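Local coordinates for protein peptidase M42 (Thaumarchaeota archaeon SCGC AB-539-E09, PDB 5DS0) that probably cleaves amino acids from the N-terminal ends of peptides, as a cobalt-bound TET aminopeptidase of the M42 family with twelve subunits, at residues E23-A28 / V102-K107; K31-P36 / A191-K196; V42-G47 / A221-H226; R267-N272 / R304-R309. All coordinates share one frame; numbering follows the deposited sequence.

Contact 1 (E23-A28 / V102-K107); sequences EREVNA and VVRTCK
Glu25 OE1 and Arg104 NH1 form a salt bridge 3.0 Å long. NH1 is the donor, and its N-H...O angle of 146° leaves the bond somewhat bent. The oxygen comes to the edge of the guanidinium, close to its plane. It is met on the anti side of the carboxylate, so Glu25 CG also lies 4.0 Å from Arg104 NH1. The two flat groups are nearly coplanar, 24° apart, yet one oxygen and one nitrogen do the pairing. The side chains run past each other in opposite directions. Glu25 is extended beyond CG. Arg104 is extended as far as CD and then bends (chi3 65°), which sets NH1 beside OE1. With an alanine in place of Glu25, the guanidinium of Arg104 would probably lose this counter-charge and be freer to turn.

The bridge spans two parts of the subunit. Glu25 lies in the first turn of helix 24-34. Arg104 lies on strand 100-105 of the six-stranded antiparallel barrel, consistent with the beta-barrel domain that M42 peptidases carry beside the catalytic domain. The backbones stay well apart, with 11.5 Å between Glu25 CA and Arg104 CA.

Further out, Met109 of strand 108-115 touches both side chains, while Phe17 and Pro158 pack on Arg104, which also shares a backbone hydrogen bond with Pro158 of strand 158-161. On the helix side, Glu23 is the N-cap residue, and its OE1 accepts bonds from Gly21 N and Gln213 N. Arg24 bonds through NH2 to Phe358 O of a second subunit.

Contact 2 (K31-P36 / A191-K196); sequences KEYMEP and AIRRMK
Tyr33 and Arg193 both hold CG anti to the backbone N (chi1 -173° and 179°), which brings the phenol and the arginine chain together between their helices. Arg193 then bends at chi3 (70°), and its NE comes to 3.1 Å from Tyr33 OH. Arg193 CD is 3.4 Å from the same Tyr33 OH. The tyrosine ring and the guanidinium stand almost perpendicular.

Met34, present as selenomethionine, folds at chi2 and chi3. Its methyl CE reaches Ile192 CG2 at 3.6 Å, and the two side chains cross at about a right angle. Thus the last turn of helix 24-34 packs on helix 179-197, with Met34 CA and Arg193 CA 7.6 Å apart. Ser6 of helix 2-15 lies against both Tyr33 and Arg193, and Phe51 of strand 49-53 packs on Met34.

The polar ends have firm partners just outside. Glu190 serves both residues: its OE2 is hydrogen-bonded to Tyr33 OH and its OE1 takes a salt bridge from Arg193 NH2, while Arg193 NH1 pairs with Asp197 OD2. The charge of buried Arg193 is probably balanced by these two carboxylates from its own helix, while the apolar join rests on Met34 and Ile192.

Contact 3 (V42-G47 / A221-H226); sequences VVDKLG and AQTTAH
Asp44 OD2 meets the hydroxyls of the consecutive residues Thr223 and Thr224. Thr223 OG1 is 2.7 Å from Asp44 OD2, although Gly220 O also lies within bonding reach of that hydroxyl. Thr224 OG1 donates to Asp44 OD2 over 3.0 Å and comes from above the carboxylate plane, 53° out of it. Ser48 OG is a further hydrogen-bonding partner of OD2.

Asp44 opens the type I turn that joins strands 40-43 and 49-53 into a hairpin. The threonines belong to helix 219-228, the helix of a beta-alpha-beta crossover between parallel strands 205-211 and 232-240. The carboxylate so pins the hairpin turn to the crossover helix.

The chi1 of Asp44 (72°) puts CG between the backbone N and the carbonyl carbon. From there the second oxygen, OD1, faces back into the turn. It accepts weak bonds from Gly47 N (2.9 Å to Asp44 OD1) and from Leu46 N (3.1 Å to Asp44 OD1), the latter in the manner of an Asx turn. The carboxylate is buried, and partners at both oxygens probably help to fix its rotation. A leucine in place of Asp44 would probably take from the Thr224 hydroxyl its carboxylate acceptor, from Thr223 a possible one, and from the Leu46 and Gly47 amides their side-chain partner.

Thr224 also touches Ser209 and Thr211 of strand 205-211. Ala310 of a second subunit packs on Asp44 and on Thr223. Beside the polar cluster, Leu46 crosses Thr223 at about a right angle, with Leu46 CD2 4.0 Å from Thr223 CG2.

Contact 4 (R267-N272 / R304-R309); sequences RSMIPN and RIHMNR
His306 carries the contact between residues 304-309 and 267-272, with Met269 and Ser268 against its ring. The segment begins on helix 302-305. Ile305 packs on Leu62 and Ala64 of strand 60-66 and on Ala233 and Val235 of strand 232-240. It also opens a type I turn that runs to Asn308, with Asn308 N bonded to Ile305 O at 3.1 Å.

His306 is next. Met269, present as selenomethionine, lies over one face of the imidazole. Its CG is 3.6 Å from the centroid of the His306 ring and only 7° off the ring normal, a CH-pi contact. The selenium follows on the same face: Met269 SE is 3.9 Å from the centroid of the His306 ring, in a Met-aromatic arrangement. With CG anti to the backbone N (chi1 178°) and chi2 also extended, Met269 CG and SE both lie over the ring. Ser268 O approaches His306 CE1 obliquely at 3.5 Å. The ring nitrogen ND1 is bonded to Ala302 O, which helps to set the ring's rotation.

Strand 314-322 supplies Ser314 to both Met269 and His306, and Val316 to Met269. The loop 267-272 leads on into helix 273-285, where Asn272 is the N-cap and its OD1 accepts a bond from Leu275 N.

Contacts 1 and 2 use the two ends of helix 24-34, with centres 23 Å apart. Contact 3 joins contact 1 through Asn27 ND2 and Gly47 O, 2.8 Å apart in a probable hydrogen bond. It joins contact 4 through Arg309 NH2 and His226 O, at 2.6 Å, and through Arg304 NE and Gln222 OE1, at 3.1 Å, both probable hydrogen bonds. Contacts 1 and 4 lie on opposite sides of the chain's centre, their centres 31 Å apart. Asp180, shared by the two cobalt sites, is on helix 179-197 of contact 2, and their ligands Glu214 and Glu215 precede helix 219-228 of contact 3. In contact 4, the Ser268 side chain is about 10 Å from a cobalt ion.

Contact 1 (E23-A28 / V102-K107)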
# COMPACT_ATOMS: atom_id res chain seq x y z
N GLU C 23 1.60 -26.14 -39.28
CA GLU C 23 1.21 -27.51 -38.96
C GLU C 23 1.46 -28.51 -40.08
O GLU C 23 0.96 -29.62 -40.02
CB GLU C 23 -0.28 -27.54 -38.57
CG GLU C 23 -0.65 -26.53 -37.48
CD GLU C 23 -1.25 -25.21 -37.97
OE1 GLU C 23 -1.76 -24.33 -37.18
OE2 GLU C 23 -1.15 -25.00 -39.17
N ARG C 24 2.20 -28.13 -41.11
CA ARG C 24 2.27 -28.95 -42.32
C ARG C 24 2.95 -30.30 -42.10
O ARG C 24 2.46 -31.32 -42.60
CB ARG C 24 2.92 -28.18 -43.46
CG ARG C 24 2.06 -27.01 -43.93
CD ARG C 24 2.58 -26.39 -45.21
NE ARG C 24 1.58 -25.54 -45.86
CZ ARG C 24 1.76 -24.93 -47.04
NH1 ARG C 24 2.90 -25.07 -47.71
NH2 ARG C 24 0.78 -24.19 -47.56
N GLU C 25 4.04 -30.33 -41.34
CA GLU C 25 4.73 -31.58 -41.01
C GLU C 25 3.80 -32.58 -40.31
O GLU C 25 3.83 -33.77 -40.62
CB GLU C 25 5.95 -31.31 -40.14
CG GLU C 25 7.23 -31.00 -40.91
CD GLU C 25 8.49 -30.99 -40.03
OE1 GLU C 25 9.00 -29.88 -39.96
OE2 GLU C 25 8.99 -32.00 -39.42
N VAL C 26 2.98 -32.09 -39.38
CA VAL C 26 2.08 -32.95 -38.57
C VAL C 26 0.90 -33.44 -39.41
O VAL C 26 0.48 -34.59 -39.32
CB VAL C 26 1.67 -32.29 -37.20
CG1 VAL C 26 0.80 -31.08 -37.44
CG2 VAL C 26 0.89 -33.25 -36.32
N ASN C 27 0.38 -32.60 -40.29
CA ASN C 27 -0.72 -33.00 -41.14
C ASN C 27 -0.27 -33.94 -42.26
O ASN C 27 -1.05 -34.72 -42.77
CB ASN C 27 -1.47 -31.76 -41.65
CG ASN C 27 -2.47 -31.25 -40.62
OD1 ASN C 27 -2.47 -31.70 -39.47
ND2 ASN C 27 -3.32 -30.33 -41.02
N ALA C 28 1.01 -33.85 -42.64
CA ALA C 28 1.61 -34.81 -43.57
C ALA C 28 1.63 -36.20 -42.95
O ALA C 28 1.35 -37.19 -43.62
CB ALA C 28 3.02 -34.38 -43.95
N VAL C 102 12.98 -25.71 -29.68
CA VAL C 102 13.65 -25.87 -30.96
C VAL C 102 12.99 -24.98 -32.01
O VAL C 102 11.76 -24.93 -32.13
CB VAL C 102 13.73 -27.37 -31.38
CG1 VAL C 102 12.40 -28.07 -31.22
CG2 VAL C 102 14.20 -27.50 -32.81
N VAL C 103 13.83 -24.30 -32.77
CA VAL C 103 13.43 -23.34 -33.76
C VAL C 103 13.64 -23.96 -35.12
O VAL C 103 14.69 -24.54 -35.36
CB VAL C 103 14.34 -22.10 -33.70
CG1 VAL C 103 13.85 -21.03 -34.66
CG2 VAL C 103 14.41 -21.55 -32.30
N ARG C 104 12.67 -23.83 -36.01
CA ARG C 104 12.85 -24.33 -37.37
C ARG C 104 13.27 -23.22 -38.31
O ARG C 104 12.48 -22.33 -38.61
CB ARG C 104 11.59 -25.01 -37.89
CG ARG C 104 11.85 -25.77 -39.19
CD ARG C 104 10.61 -26.49 -39.69
NE ARG C 104 9.56 -25.54 -40.05
CZ ARG C 104 8.28 -25.86 -40.24
NH1 ARG C 104 7.88 -27.11 -40.11
NH2 ARG C 104 7.41 -24.91 -40.55
N THR C 105 14.52 -23.27 -38.75
CA THR C 105 15.07 -22.30 -39.69
C THR C 105 15.11 -22.91 -41.08
O THR C 105 14.81 -24.08 -41.26
CB THR C 105 16.50 -21.87 -39.29
OG1 THR C 105 17.38 -22.99 -39.37
CG2 THR C 105 16.51 -21.32 -37.88
N CYS C 106 15.49 -22.09 -42.06
CA CYS C 106 15.76 -22.59 -43.41
C CYS C 106 16.93 -23.61 -43.42
O CYS C 106 16.97 -24.48 -44.29
CB CYS C 106 16.04 -21.41 -44.36
SG CYS C 106 17.34 -20.29 -43.78
N LYS C 107 17.85 -23.52 -42.46
CA LYS C 107 18.96 -24.47 -42.35
C LYS C 107 18.66 -25.70 -41.50
O LYS C 107 19.53 -26.55 -41.34
CB LYS C 107 20.19 -23.77 -41.79
CG LYS C 107 20.69 -22.64 -42.68
CD LYS C 107 22.09 -22.20 -42.29
CE LYS C 107 22.56 -21.10 -43.23
NZ LYS C 107 23.82 -20.44 -42.75

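Contact 2 (K31-P36 / A191-K196)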
# COMPACT_ATOMS: atom_id res chain seq x y z
N LYS C 31 -1.87 -37.57 -43.15
CA LYS C 31 -2.23 -38.03 -44.50
C LYS C 31 -1.62 -39.37 -44.80
O LYS C 31 -2.28 -40.22 -45.39
CB LYS C 31 -1.76 -37.04 -45.57
CG LYS C 31 -2.63 -35.81 -45.65
CD LYS C 31 -2.25 -34.93 -46.84
CE LYS C 31 -1.35 -33.80 -46.39
NZ LYS C 31 -0.79 -33.02 -47.52
N GLU C 32 -0.37 -39.56 -44.42
CA GLU C 32 0.34 -40.80 -44.71
C GLU C 32 -0.29 -41.99 -43.98
O GLU C 32 -0.53 -43.03 -44.58
CB GLU C 32 1.81 -40.68 -44.35
CG GLU C 32 2.63 -41.82 -44.93
CD GLU C 32 4.12 -41.69 -44.65
OE1 GLU C 32 4.50 -40.80 -43.85
OE2 GLU C 32 4.90 -42.46 -45.25
N TYR C 33 -0.57 -41.83 -42.69
CA TYR C 33 -1.19 -42.88 -41.92
C TYR C 33 -2.55 -43.26 -42.47
O TYR C 33 -2.94 -44.44 -42.42
CB TYR C 33 -1.36 -42.43 -40.49
CG TYR C 33 -1.85 -43.50 -39.55
CD1 TYR C 33 -0.97 -44.36 -38.95
CD2 TYR C 33 -3.20 -43.60 -39.23
CE1 TYR C 33 -1.40 -45.32 -38.07
CE2 TYR C 33 -3.65 -44.56 -38.34
CZ TYR C 33 -2.75 -45.42 -37.77
OH TYR C 33 -3.17 -46.37 -36.87
N MSE C 34 -3.27 -42.28 -43.02
CA MSE C 34 -4.64 -42.49 -43.48
C MSE C 34 -4.80 -42.85 -44.94
O MSE C 34 -5.92 -43.12 -45.36
CB MSE C 34 -5.46 -41.24 -43.21
CG MSE C 34 -5.61 -40.99 -41.71
SE MSE C 34 -6.95 -42.21 -40.91
CE MSE C 34 -8.53 -41.32 -41.66
N GLU C 35 -3.72 -42.86 -45.72
CA GLU C 35 -3.83 -43.20 -47.15
C GLU C 35 -4.64 -44.47 -47.40
O GLU C 35 -5.54 -44.46 -48.22
CB GLU C 35 -2.45 -43.33 -47.82
CG GLU C 35 -2.03 -42.07 -48.59
CD GLU C 35 -0.51 -41.93 -48.74
OE1 GLU C 35 0.17 -42.94 -49.03
OE2 GLU C 35 0.01 -40.80 -48.54
N PRO C 36 -4.34 -45.55 -46.66
CA PRO C 36 -5.09 -46.78 -46.91
C PRO C 36 -6.48 -46.86 -46.30
O PRO C 36 -7.17 -47.85 -46.54
CB PRO C 36 -4.19 -47.86 -46.31
CG PRO C 36 -3.41 -47.17 -45.26
CD PRO C 36 -3.21 -45.76 -45.74
N ALA C 191 -10.51 -44.15 -35.06
CA ALA C 191 -11.91 -44.52 -35.22
C ALA C 191 -12.18 -44.87 -36.67
O ALA C 191 -12.73 -45.92 -36.96
CB ALA C 191 -12.81 -43.38 -34.77
N ILE C 192 -11.79 -43.99 -37.58
CA ILE C 192 -12.00 -44.23 -38.99
C ILE C 192 -11.26 -45.48 -39.44
O ILE C 192 -11.80 -46.28 -40.20
CB ILE C 192 -11.58 -43.00 -39.83
CG1 ILE C 192 -12.61 -41.89 -39.65
CG2 ILE C 192 -11.49 -43.35 -41.31
CD1 ILE C 192 -12.11 -40.52 -40.05
N ARG C 193 -10.03 -45.66 -38.98
CA ARG C 193 -9.25 -46.83 -39.36
C ARG C 193 -9.96 -48.09 -38.96
O ARG C 193 -10.14 -48.99 -39.77
CB ARG C 193 -7.87 -46.82 -38.73
CG ARG C 193 -7.04 -48.04 -39.09
CD ARG C 193 -5.67 -48.04 -38.46
NE ARG C 193 -5.69 -48.23 -37.01
CZ ARG C 193 -5.88 -49.39 -36.38
NH1 ARG C 193 -6.08 -50.52 -37.04
NH2 ARG C 193 -5.89 -49.39 -35.04
N ARG C 194 -10.38 -48.15 -37.71
CA ARG C 194 -11.03 -49.34 -37.18
C ARG C 194 -12.35 -49.67 -37.84
O ARG C 194 -12.69 -50.84 -38.00
CB ARG C 194 -11.23 -49.22 -35.67
CG ARG C 194 -10.00 -49.82 -34.97
CD ARG C 194 -9.49 -49.13 -33.65
NE ARG C 194 -10.37 -49.44 -32.54
CZ ARG C 194 -10.11 -49.34 -31.23
NH1 ARG C 194 -11.08 -49.66 -30.43
NH2 ARG C 194 -8.94 -48.92 -30.69
N MSE C 195 -13.08 -48.65 -38.24
CA MSE C 195 -14.36 -48.85 -38.91
C MSE C 195 -14.16 -49.51 -40.25
O MSE C 195 -14.94 -50.38 -40.63
CB MSE C 195 -15.08 -47.51 -39.02
CG MSE C 195 -15.59 -47.17 -37.63
SE MSE C 195 -16.87 -45.68 -37.66
CE MSE C 195 -18.51 -46.72 -37.29
N LYS C 196 -13.12 -49.09 -40.97
CA LYS C 196 -12.80 -49.74 -42.22
C LYS C 196 -12.26 -51.15 -41.99
O LYS C 196 -12.78 -52.10 -42.57
CB LYS C 196 -11.82 -48.92 -43.04
CG LYS C 196 -11.52 -49.57 -44.38
CD LYS C 196 -11.34 -48.55 -45.49
CE LYS C 196 -11.31 -49.23 -46.85
NZ LYS C 196 -11.06 -48.23 -47.92

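Contact 3 (V42-G47 / A221-H226)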
# COMPACT_ATOMS: atom_id res chain seq x y z
N VAL C 42 -10.13 -34.06 -48.27
CA VAL C 42 -10.36 -32.66 -48.64
C VAL C 42 -9.59 -31.77 -47.68
O VAL C 42 -9.33 -32.15 -46.53
CB VAL C 42 -11.86 -32.26 -48.64
CG1 VAL C 42 -12.65 -33.14 -49.61
CG2 VAL C 42 -12.48 -32.35 -47.25
N VAL C 43 -9.26 -30.57 -48.13
CA VAL C 43 -8.49 -29.64 -47.32
C VAL C 43 -9.15 -28.26 -47.28
O VAL C 43 -9.97 -27.93 -48.13
CB VAL C 43 -7.03 -29.53 -47.84
CG1 VAL C 43 -6.42 -30.93 -48.00
CG2 VAL C 43 -6.96 -28.76 -49.15
N ASP C 44 -8.81 -27.45 -46.28
CA ASP C 44 -9.09 -26.03 -46.35
C ASP C 44 -7.79 -25.31 -46.72
O ASP C 44 -6.70 -25.91 -46.71
CB ASP C 44 -9.81 -25.50 -45.08
CG ASP C 44 -8.92 -25.43 -43.84
OD1 ASP C 44 -7.68 -25.48 -43.96
OD2 ASP C 44 -9.48 -25.29 -42.73
N LYS C 45 -7.89 -24.02 -47.03
CA LYS C 45 -6.74 -23.28 -47.49
C LYS C 45 -5.84 -22.79 -46.34
O LYS C 45 -4.76 -22.28 -46.58
CB LYS C 45 -7.18 -22.11 -48.37
CG LYS C 45 -7.97 -22.59 -49.58
CD LYS C 45 -8.01 -21.55 -50.67
CE LYS C 45 -8.84 -22.02 -51.85
NZ LYS C 45 -9.00 -20.90 -52.81
N LEU C 46 -6.29 -22.96 -45.11
CA LEU C 46 -5.45 -22.68 -43.96
C LEU C 46 -4.49 -23.83 -43.65
O LEU C 46 -3.49 -23.62 -42.96
CB LEU C 46 -6.31 -22.36 -42.74
CG LEU C 46 -6.64 -20.88 -42.52
CD1 LEU C 46 -7.08 -20.18 -43.79
CD2 LEU C 46 -7.70 -20.72 -41.44
N GLY C 47 -4.78 -25.03 -44.14
CA GLY C 47 -3.93 -26.18 -43.88
C GLY C 47 -4.60 -27.35 -43.17
O GLY C 47 -3.94 -28.34 -42.89
N ALA C 221 -11.15 -24.42 -37.71
CA ALA C 221 -12.51 -24.93 -37.52
C ALA C 221 -13.56 -24.17 -38.35
O ALA C 221 -14.46 -24.78 -38.91
CB ALA C 221 -12.87 -24.83 -36.05
N GLN C 222 -13.46 -22.84 -38.38
CA GLN C 222 -14.42 -22.01 -39.12
C GLN C 222 -14.42 -22.34 -40.60
O GLN C 222 -15.47 -22.55 -41.20
CB GLN C 222 -14.10 -20.54 -38.93
CG GLN C 222 -15.18 -19.61 -39.44
CD GLN C 222 -14.84 -18.15 -39.18
OE1 GLN C 222 -14.35 -17.79 -38.10
NE2 GLN C 222 -15.08 -17.29 -40.17
N THR C 223 -13.22 -22.42 -41.17
CA THR C 223 -13.03 -22.68 -42.58
C THR C 223 -13.27 -24.13 -42.97
O THR C 223 -13.78 -24.40 -44.07
CB THR C 223 -11.62 -22.27 -43.03
OG1 THR C 223 -10.65 -22.92 -42.21
CG2 THR C 223 -11.43 -20.73 -42.92
N THR C 224 -12.95 -25.07 -42.09
CA THR C 224 -13.28 -26.49 -42.32
C THR C 224 -14.79 -26.75 -42.23
O THR C 224 -15.33 -27.52 -43.02
CB THR C 224 -12.53 -27.41 -41.33
OG1 THR C 224 -11.16 -27.52 -41.74
CG2 THR C 224 -13.14 -28.81 -41.31
N ALA C 225 -15.45 -26.11 -41.28
CA ALA C 225 -16.90 -26.18 -41.19
C ALA C 225 -17.57 -25.69 -42.48
O ALA C 225 -18.57 -26.27 -42.94
CB ALA C 225 -17.39 -25.37 -40.01
N HIS C 226 -17.04 -24.60 -43.05
CA HIS C 226 -17.54 -24.09 -44.32
C HIS C 226 -17.43 -25.14 -45.42
O HIS C 226 -18.38 -25.35 -46.19
CB HIS C 226 -16.81 -22.80 -44.73
CG HIS C 226 -17.20 -22.31 -46.09
ND1 HIS C 226 -18.30 -21.51 -46.31
CD2 HIS C 226 -16.65 -22.52 -47.31
CE1 HIS C 226 -18.42 -21.25 -47.60
NE2 HIS C 226 -17.42 -21.85 -48.23

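Contact 4 (R267-N272 / R304-R309)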
# COMPACT_ATOMS: atom_id res chain seq x y z
N ARG C 267 -17.20 -21.77 -22.46
CA ARG C 267 -17.30 -20.36 -22.82
C ARG C 267 -17.67 -20.16 -24.30
O ARG C 267 -18.31 -19.19 -24.65
CB ARG C 267 -15.98 -19.65 -22.48
CG ARG C 267 -15.97 -18.11 -22.62
CD ARG C 267 -14.57 -17.48 -22.38
NE ARG C 267 -13.60 -18.07 -23.31
CZ ARG C 267 -12.28 -17.86 -23.31
NH1 ARG C 267 -11.72 -17.06 -22.41
NH2 ARG C 267 -11.51 -18.46 -24.22
N SER C 268 -17.27 -21.10 -25.16
CA SER C 268 -17.51 -21.00 -26.60
C SER C 268 -18.82 -21.65 -27.10
O SER C 268 -19.26 -21.36 -28.21
CB SER C 268 -16.32 -21.59 -27.39
OG SER C 268 -16.29 -23.01 -27.37
N MSE C 269 -19.42 -22.51 -26.28
CA MSE C 269 -20.65 -23.19 -26.68
C MSE C 269 -21.40 -23.86 -25.54
O MSE C 269 -20.80 -24.48 -24.66
CB MSE C 269 -20.29 -24.28 -27.68
CG MSE C 269 -21.53 -25.08 -28.10
SE MSE C 269 -21.10 -26.54 -29.33
CE MSE C 269 -20.38 -27.85 -28.04
N ILE C 270 -22.73 -23.75 -25.58
CA ILE C 270 -23.62 -24.60 -24.80
C ILE C 270 -24.14 -25.72 -25.70
O ILE C 270 -24.81 -25.45 -26.70
CB ILE C 270 -24.83 -23.82 -24.27
CG1 ILE C 270 -24.37 -22.64 -23.42
CG2 ILE C 270 -25.75 -24.74 -23.46
CD1 ILE C 270 -25.21 -21.41 -23.59
N PRO C 271 -23.81 -26.97 -25.38
CA PRO C 271 -24.11 -28.01 -26.37
C PRO C 271 -25.60 -28.17 -26.65
O PRO C 271 -26.41 -27.82 -25.79
CB PRO C 271 -23.53 -29.28 -25.72
CG PRO C 271 -23.49 -28.97 -24.26
CD PRO C 271 -23.21 -27.51 -24.16
N ASN C 272 -25.94 -28.70 -27.82
CA ASN C 272 -27.29 -29.15 -28.12
C ASN C 272 -27.69 -30.20 -27.09
O ASN C 272 -26.96 -31.16 -26.85
CB ASN C 272 -27.34 -29.75 -29.53
CG ASN C 272 -28.68 -30.42 -29.83
OD1 ASN C 272 -28.89 -31.60 -29.54
ND2 ASN C 272 -29.56 -29.69 -30.49
N ARG C 304 -16.87 -22.53 -33.19
CA ARG C 304 -17.09 -22.08 -34.57
C ARG C 304 -17.96 -23.02 -35.40
O ARG C 304 -18.79 -22.57 -36.18
CB ARG C 304 -15.76 -21.88 -35.30
CG ARG C 304 -14.97 -20.67 -34.86
CD ARG C 304 -15.72 -19.36 -35.01
NE ARG C 304 -14.73 -18.29 -35.05
CZ ARG C 304 -14.14 -17.73 -33.99
NH1 ARG C 304 -14.47 -18.11 -32.75
NH2 ARG C 304 -13.22 -16.77 -34.16
N ILE C 305 -17.73 -24.31 -35.24
CA ILE C 305 -18.45 -25.32 -36.00
C ILE C 305 -19.96 -25.24 -35.80
O ILE C 305 -20.71 -25.30 -36.78
CB ILE C 305 -17.97 -26.74 -35.62
CG1 ILE C 305 -16.57 -26.97 -36.22
CG2 ILE C 305 -18.92 -27.80 -36.14
CD1 ILE C 305 -15.81 -28.11 -35.59
N HIS C 306 -20.40 -25.08 -34.54
CA HIS C 306 -21.84 -25.11 -34.24
C HIS C 306 -22.57 -23.87 -34.74
O HIS C 306 -23.79 -23.84 -34.73
CB HIS C 306 -22.10 -25.38 -32.75
CG HIS C 306 -22.17 -24.15 -31.87
ND1 HIS C 306 -21.05 -23.45 -31.48
CD2 HIS C 306 -23.21 -23.57 -31.25
CE1 HIS C 306 -21.41 -22.46 -30.68
NE2 HIS C 306 -22.72 -22.51 -30.52
N MSE C 307 -21.81 -22.89 -35.19
CA MSE C 307 -22.33 -21.63 -35.69
C MSE C 307 -22.28 -21.55 -37.19
O MSE C 307 -22.61 -20.52 -37.79
CB MSE C 307 -21.41 -20.51 -35.17
CG MSE C 307 -22.23 -19.30 -34.78
SE MSE C 307 -22.12 -19.25 -32.84
CE MSE C 307 -20.50 -18.10 -32.76
N ASN C 308 -21.88 -22.64 -37.83
CA ASN C 308 -21.79 -22.70 -39.28
C ASN C 308 -23.16 -22.63 -39.95
O ASN C 308 -24.07 -23.38 -39.58
CB ASN C 308 -21.08 -23.97 -39.71
CG ASN C 308 -20.91 -24.07 -41.21
OD1 ASN C 308 -21.57 -24.87 -41.85
ND2 ASN C 308 -20.05 -23.24 -41.76
N ARG C 309 -23.30 -21.73 -40.92
CA ARG C 309 -24.54 -21.55 -41.67
C ARG C 309 -25.73 -21.32 -40.72
O ARG C 309 -25.79 -20.28 -40.05
CB ARG C 309 -24.75 -22.71 -42.67
CG ARG C 309 -23.92 -22.58 -43.95
CD ARG C 309 -24.06 -23.76 -44.90
NE ARG C 309 -22.90 -23.87 -45.81
CZ ARG C 309 -21.72 -24.41 -45.50
NH1 ARG C 309 -21.49 -24.93 -44.30
NH2 ARG C 309 -20.76 -24.45 -46.41